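Local coordinates for protein glycosyl hydrolase (Rhizobium leguminosarum bv. trifolii, PDB 5NDX) that probably hydrolyses O-glycosidic bonds as a family 39 glycoside hydrolase, being a bacterial counterpart of human alpha-L-iduronidase, at residues A[161-166]-A[210-215]. The protein carries 2 engineered substitutions. Numbering follows the deposited sequence.
Sequences NYYDAC and GPPRID
Asp164 and Pro212 bring the two backbones nearest each other, their CA atoms 5.9 Å apart, where helical residues 161-166 face the extended loop 210-215. This is a piece of the family's TIM barrel: helix 155-171 packs on the loop that follows helix 190-200 and leads into the parallel barrel strand 216-219. Tyr163 makes the largest share of the contact. With CG anti to the backbone N (chi1 -170°), its ring reaches across to the loop, and its OH donates a 2.7 Å hydrogen bond to Arg213 O. The donor lies in the carbonyl plane on a lone pair, at a C=O...donor angle of 135°. Pro212 meets the rim of the same ring, its CG 3.6 Å from Tyr163 CD2, while the side chain of Ile214 crosses at about a right angle, its CB 3.3 Å from Tyr163 OH. A phenylalanine in place of Tyr163 would probably keep the rim packing on Pro212 but leave Arg213 O without its phenolic donor. Leu195 and Cys199 of helix 190-200 also touch Tyr163, so this side chain also links helix 155-171 to helix 190-200. Within the loop Arg213 is bridged to Asp215, and its NH2 makes a further salt bridge to Asp171, the last residue of helix 155-171. Asp164 divides its carboxylate: OD2 accepts a hydrogen bond from Cys205 N, whereas OD1 rests against the proline ring, 3.2 Å from Pro212 CG.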
ATOM      1  N   ASN A 161      31.295   1.519  -6.383  1.00 57.44           N
ATOM      2  CA  ASN A 161      31.874   2.501  -5.435  1.00 57.55           C
ATOM      3  C   ASN A 161      30.782   3.287  -4.690  1.00 52.56           C
ATOM      4  O   ASN A 161      30.939   3.644  -3.532  1.00 51.76           O
ATOM      5  CB  ASN A 161      32.702   3.570  -6.167  1.00 59.79           C
ATOM      6  CG  ASN A 161      33.981   3.048  -6.793  1.00 62.04           C
ATOM      7  OD1 ASN A 161      34.509   1.983  -6.456  1.00 62.12           O
ATOM      8  ND2 ASN A 161      34.501   3.845  -7.696  1.00 61.03           N
ATOM      9  N   TYR A 162      29.756   3.662  -5.440  1.00 51.77           N
ATOM     10  CA  TYR A 162      28.535   4.264  -4.889  1.00 52.10           C
ATOM     11  C   TYR A 162      27.921   3.389  -3.776  1.00 48.69           C
ATOM     12  O   TYR A 162      27.621   3.901  -2.686  1.00 49.61           O
ATOM     13  CB  TYR A 162      27.555   4.586  -6.028  1.00 52.82           C
ATOM     14  CG  TYR A 162      26.109   4.674  -5.593  1.00 54.25           C
ATOM     15  CD1 TYR A 162      25.598   5.831  -4.979  1.00 54.70           C
ATOM     16  CD2 TYR A 162      25.262   3.603  -5.783  1.00 54.88           C
ATOM     17  CE1 TYR A 162      24.273   5.898  -4.574  1.00 54.62           C
ATOM     18  CE2 TYR A 162      23.944   3.657  -5.382  1.00 58.62           C
ATOM     19  CZ  TYR A 162      23.465   4.796  -4.754  1.00 57.27           C
ATOM     20  OH  TYR A 162      22.159   4.798  -4.376  1.00 56.10           O
ATOM     21  N   TYR A 163      27.789   2.086  -4.029  1.00 47.43           N
ATOM     22  CA  TYR A 163      27.305   1.114  -3.010  1.00 46.93           C
ATOM     23  C   TYR A 163      28.203   1.137  -1.763  1.00 48.82           C
ATOM     24  O   TYR A 163      27.733   1.274  -0.615  1.00 48.06           O
ATOM     25  CB  TYR A 163      27.194  -0.319  -3.589  1.00 46.75           C
ATOM     26  CG  TYR A 163      26.494  -1.240  -2.638  1.00 46.27           C
ATOM     27  CD1 TYR A 163      25.098  -1.278  -2.589  1.00 46.47           C
ATOM     28  CD2 TYR A 163      27.199  -1.957  -1.699  1.00 45.57           C
ATOM     29  CE1 TYR A 163      24.430  -2.041  -1.654  1.00 45.75           C
ATOM     30  CE2 TYR A 163      26.559  -2.725  -0.765  1.00 46.64           C
ATOM     31  CZ  TYR A 163      25.155  -2.769  -0.740  1.00 47.03           C
ATOM     32  OH  TYR A 163      24.484  -3.512   0.210  1.00 44.10           O
ATOM     33  N   ASP A 164      29.514   1.070  -2.000  1.00 51.67           N
ATOM     34  CA  ASP A 164      30.526   1.143  -0.933  1.00 50.10           C
ATOM     35  C   ASP A 164      30.360   2.359  -0.066  1.00 46.14           C
ATOM     36  O   ASP A 164      30.489   2.280   1.138  1.00 47.84           O
ATOM     37  CB  ASP A 164      31.948   1.172  -1.529  1.00 54.10           C
ATOM     38  CG  ASP A 164      32.338  -0.125  -2.209  1.00 57.71           C
ATOM     39  OD1 ASP A 164      31.852  -1.183  -1.783  1.00 60.32           O
ATOM     40  OD2 ASP A 164      33.159  -0.093  -3.165  1.00 60.70           O
ATOM     41  N   ALA A 165      30.095   3.486  -0.712  1.00 46.02           N
ATOM     42  CA  ALA A 165      29.943   4.783  -0.043  1.00 46.17           C
ATOM     43  C   ALA A 165      28.654   4.837   0.781  1.00 46.36           C
ATOM     44  O   ALA A 165      28.656   5.344   1.924  1.00 45.50           O
ATOM     45  CB  ALA A 165      29.947   5.892  -1.088  1.00 45.69           C
ATOM     46  N   CYS A 166      27.552   4.337   0.190  1.00 44.06           N
ATOM     47  CA  CYS A 166      26.301   4.160   0.956  1.00 44.91           C
ATOM     48  C   CYS A 166      26.537   3.357   2.233  1.00 44.04           C
ATOM     49  O   CYS A 166      26.138   3.793   3.295  1.00 43.41           O
ATOM     50  CB  CYS A 166      25.226   3.451   0.123  1.00 44.14           C
ATOM     51  SG  CYS A 166      24.654   4.449  -1.232  1.00 45.47           S
ATOM     52  N   GLY A 210      37.487  -6.632   2.503  1.00 78.30           N
ATOM     53  CA  GLY A 210      36.305  -7.444   2.330  1.00 75.22           C
ATOM     54  C   GLY A 210      35.156  -6.670   1.702  1.00 69.78           C
ATOM     55  O   GLY A 210      35.210  -5.437   1.555  1.00 63.52           O
ATOM     56  N   PRO A 211      34.109  -7.405   1.306  1.00 68.22           N
ATOM     57  CA  PRO A 211      33.004  -6.796   0.562  1.00 64.05           C
ATOM     58  C   PRO A 211      32.114  -5.934   1.454  1.00 57.99           C
ATOM     59  O   PRO A 211      31.981  -6.220   2.640  1.00 53.86           O
ATOM     60  CB  PRO A 211      32.236  -8.010   0.025  1.00 65.88           C
ATOM     61  CG  PRO A 211      32.500  -9.076   1.033  1.00 68.39           C
ATOM     62  CD  PRO A 211      33.879  -8.834   1.593  1.00 66.24           C
ATOM     63  N   PRO A 212      31.508  -4.872   0.891  1.00 56.89           N
ATOM     64  CA  PRO A 212      30.490  -4.150   1.668  1.00 53.85           C
ATOM     65  C   PRO A 212      29.303  -5.067   2.000  1.00 49.75           C
ATOM     66  O   PRO A 212      29.005  -6.001   1.249  1.00 48.48           O
ATOM     67  CB  PRO A 212      30.063  -3.035   0.717  1.00 54.48           C
ATOM     68  CG  PRO A 212      30.229  -3.645  -0.621  1.00 55.89           C
ATOM     69  CD  PRO A 212      31.507  -4.436  -0.518  1.00 57.52           C
ATOM     70  N   ARG A 213      28.704  -4.851   3.157  1.00 48.71           N
ATOM     71  CA  ARG A 213      27.569  -5.661   3.591  1.00 50.38           C
ATOM     72  C   ARG A 213      26.349  -5.450   2.673  1.00 48.83           C
ATOM     73  O   ARG A 213      26.220  -4.405   2.003  1.00 44.95           O
ATOM     74  CB  ARG A 213      27.191  -5.334   5.029  1.00 50.34           C
ATOM     75  CG  ARG A 213      26.661  -3.919   5.253  1.00 50.83           C
ATOM     76  CD  ARG A 213      26.257  -3.754   6.717  1.00 50.59           C
ATOM     77  NE  ARG A 213      26.073  -2.335   7.035  1.00 52.29           N
ATOM     78  CZ  ARG A 213      24.906  -1.670   7.032  1.00 51.91           C
ATOM     79  NH1 ARG A 213      23.747  -2.285   6.743  1.00 51.72           N
ATOM     80  NH2 ARG A 213      24.894  -0.371   7.342  1.00 49.56           N
ATOM     81  N   ILE A 214      25.500  -6.466   2.630  1.00 48.58           N
ATOM     82  CA  ILE A 214      24.201  -6.376   1.971  1.00 47.01           C
ATOM     83  C   ILE A 214      23.213  -7.152   2.833  1.00 46.06           C
ATOM     84  O   ILE A 214      23.428  -8.324   3.150  1.00 46.60           O
ATOM     85  CB  ILE A 214      24.248  -6.841   0.497  1.00 47.03           C
ATOM     86  CG1 ILE A 214      22.869  -6.656  -0.165  1.00 47.74           C
ATOM     87  CG2 ILE A 214      24.700  -8.287   0.378  1.00 47.33           C
ATOM     88  CD1 ILE A 214      22.895  -6.709  -1.690  1.00 50.23           C
ATOM     89  N   ASP A 215      22.158  -6.467   3.263  1.00 43.74           N
ATOM     90  CA  ASP A 215      21.183  -7.041   4.175  1.00 43.46           C
ATOM     91  C   ASP A 215      19.981  -7.611   3.442  1.00 42.78           C
ATOM     92  O   ASP A 215      19.260  -8.380   4.019  1.00 43.12           O
ATOM     93  CB  ASP A 215      20.746  -5.991   5.160  1.00 45.59           C
ATOM     94  CG  ASP A 215      21.912  -5.502   6.035  1.00 47.31           C
ATOM     95  OD1 ASP A 215      22.557  -6.358   6.638  1.00 52.44           O
ATOM     96  OD2 ASP A 215      22.206  -4.297   6.088  1.00 47.74           O
TER